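Local coordinates for protein formiminoglutamase (Trypanosoma cruzi, PDB 4MXR) that probably hydrolyses formiminoglutamate as a manganese-dependent member of the arginase (ureohydrolase) family, at residues Gly120-Ser125 against Asp278-Asn283. The protein carries 1 engineered substitution. Residues are numbered along the deposited sequence; the frame is centred on the assembly and turned at random.
Sequences GGNDQS and DMSELN. With MN (manganese (II) ion), chain C.
Glu281 probably helps to position the backbone of Asn122, whose OD1 binds one of the two manganese ions at 2.1 Å, with Asp146, Asp150 and Asp236. Asn122 N donates to Glu281 OE2 at 2.8 Å, on the anti side and 16° out of the carboxylate plane. Glutamate suits the place because its chain, folded back about CB-CG (chi2 -66°), reaches this N-H, where OE2 also takes a weak bond from a manganese-bound water. Ser280 CB packs 3.5 Å from Asn122 CA, a spot suited to a small residue. Residues 120-125 follow strand 114-119, whereas 278-283 begin as the end of its parallel neighbour 274-280, mid-sheet in the arginase fold, where loops after strands carry the metal site. Glu281 N to Gly120 O, 2.8 Å and almost straight at 173°, ties the segments together; Gly120, behind a cis peptide, has a positive phi that glycine adopts easily. Further out, the extended Gln124 chain lets NE2 donate a hydrogen bond to Ser280 OG (2.9 Å) and a weak one to Met279 O. Ser125 OG, starting helix 125-135, donates to the syn side of Asp278 OD2 at 2.8 Å. Aspartate suits this buried position because both carboxylate oxygens can accept: Asn128 also donates to OD2, and Ser234 bonds OD1.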
loop_
_atom_site.group_PDB
_atom_site.type_symbol
_atom_site.label_atom_id
_atom_site.label_comp_id
_atom_site.label_asym_id
_atom_site.label_seq_id
_atom_site.Cartn_x
_atom_site.Cartn_y
_atom_site.Cartn_z
ATOM N N GLY A 120 -21.741 8.371 -0.755
ATOM C CA GLY A 120 -22.384 9.284 -1.686
ATOM C C GLY A 120 -21.392 10.107 -2.485
ATOM O O GLY A 120 -20.252 10.297 -2.059
ATOM N N GLY A 121 -21.828 10.595 -3.645
ATOM C CA GLY A 121 -20.983 11.358 -4.548
ATOM C C GLY A 121 -20.643 12.753 -4.051
ATOM O O GLY A 121 -21.358 13.317 -3.220
ATOM N N ASN A 122 -19.560 13.315 -4.580
ATOM C CA ASN A 122 -19.053 14.611 -4.133
ATOM C C ASN A 122 -20.002 15.782 -4.405
ATOM O O ASN A 122 -19.801 16.879 -3.885
ATOM C CB ASN A 122 -17.688 14.887 -4.764
ATOM C CG ASN A 122 -16.718 15.563 -3.802
ATOM O OD1 ASN A 122 -15.511 15.356 -3.886
ATOM N ND2 ASN A 122 -17.242 16.365 -2.884
ATOM N N ASP A 123 -21.034 15.555 -5.215
ATOM C CA ASP A 123 -22.032 16.594 -5.450
ATOM C C ASP A 123 -22.699 17.042 -4.149
ATOM O O ASP A 123 -23.276 18.128 -4.088
ATOM C CB ASP A 123 -23.081 16.148 -6.476
ATOM C CG ASP A 123 -23.587 14.738 -6.227
ATOM O OD1 ASP A 123 -22.818 13.781 -6.466
ATOM O OD2 ASP A 123 -24.756 14.583 -5.811
ATOM N N GLN A 124 -22.613 16.211 -3.111
ATOM C CA GLN A 124 -23.178 16.571 -1.812
ATOM C C GLN A 124 -22.562 17.859 -1.257
ATOM O O GLN A 124 -23.184 18.565 -0.463
ATOM C CB GLN A 124 -23.034 15.423 -0.796
ATOM C CG GLN A 124 -21.606 15.135 -0.325
ATOM C CD GLN A 124 -21.545 14.001 0.693
ATOM O OE1 GLN A 124 -22.577 13.515 1.159
ATOM N NE2 GLN A 124 -20.334 13.567 1.032
ATOM N N SER A 125 -21.341 18.165 -1.684
ATOM C CA SER A 125 -20.602 19.288 -1.118
ATOM C C SER A 125 -21.179 20.651 -1.499
ATOM O O SER A 125 -20.984 21.630 -0.781
ATOM C CB SER A 125 -19.124 19.196 -1.499
ATOM O OG SER A 125 -18.594 17.954 -1.066
ATOM N N ASP A 278 -17.812 16.867 5.492
ATOM C CA ASP A 278 -18.376 15.775 4.718
ATOM C C ASP A 278 -17.282 14.876 4.157
ATOM O O ASP A 278 -16.091 15.206 4.205
ATOM C CB ASP A 278 -19.367 16.255 3.640
ATOM C CG ASP A 278 -18.692 16.899 2.446
ATOM O OD1 ASP A 278 -17.446 16.921 2.363
ATOM O OD2 ASP A 278 -19.432 17.389 1.565
ATOM N N MET A 279 -17.705 13.729 3.647
ATOM C CA MET A 279 -16.791 12.697 3.192
ATOM C C MET A 279 -17.451 12.030 1.997
ATOM O O MET A 279 -18.484 11.374 2.147
ATOM C CB MET A 279 -16.565 11.688 4.320
ATOM C CG MET A 279 -15.679 10.499 3.959
ATOM S SD MET A 279 -15.506 9.364 5.352
ATOM C CE MET A 279 -14.703 10.416 6.561
ATOM N N SER A 280 -16.866 12.220 0.815
ATOM C CA SER A 280 -17.478 11.778 -0.434
ATOM C C SER A 280 -16.715 10.651 -1.129
ATOM O O SER A 280 -15.521 10.464 -0.902
ATOM C CB SER A 280 -17.592 12.951 -1.411
ATOM O OG SER A 280 -18.218 14.067 -0.815
ATOM N N GLU A 281 -17.433 9.916 -1.978
ATOM C CA GLU A 281 -16.853 8.996 -2.960
ATOM C C GLU A 281 -16.531 7.584 -2.463
ATOM O O GLU A 281 -15.985 6.774 -3.215
ATOM C CB GLU A 281 -15.629 9.619 -3.649
ATOM C CG GLU A 281 -15.933 10.905 -4.423
ATOM C CD GLU A 281 -16.836 10.677 -5.620
ATOM O OE1 GLU A 281 -16.611 9.693 -6.358
ATOM O OE2 GLU A 281 -17.767 11.487 -5.831
ATOM N N LEU A 282 -16.868 7.282 -1.213
ATOM C CA LEU A 282 -16.718 5.918 -0.709
ATOM C C LEU A 282 -17.586 4.990 -1.559
ATOM O O LEU A 282 -18.802 5.181 -1.651
ATOM C CB LEU A 282 -17.119 5.833 0.766
ATOM C CG LEU A 282 -16.823 4.506 1.472
ATOM C CD1 LEU A 282 -15.332 4.250 1.510
ATOM C CD2 LEU A 282 -17.399 4.494 2.884
ATOM N N ASN A 283 -16.957 3.998 -2.187
ATOM C CA ASN A 283 -17.639 3.118 -3.136
ATOM C C ASN A 283 -17.456 1.642 -2.788
ATOM O O ASN A 283 -16.485 1.012 -3.216
ATOM C CB ASN A 283 -17.142 3.397 -4.562
ATOM C CG ASN A 283 -17.972 2.694 -5.623
ATOM O OD1 ASN A 283 -18.414 1.564 -5.436
ATOM N ND2 ASN A 283 -18.182 3.367 -6.752
HETATM MN MN MN C . -14.245 15.111 -5.604
HETATM O O HOH W 1 -15.889 13.937 -6.995
HETATM O O HOH W 2 -13.344 14.361 -7.589
#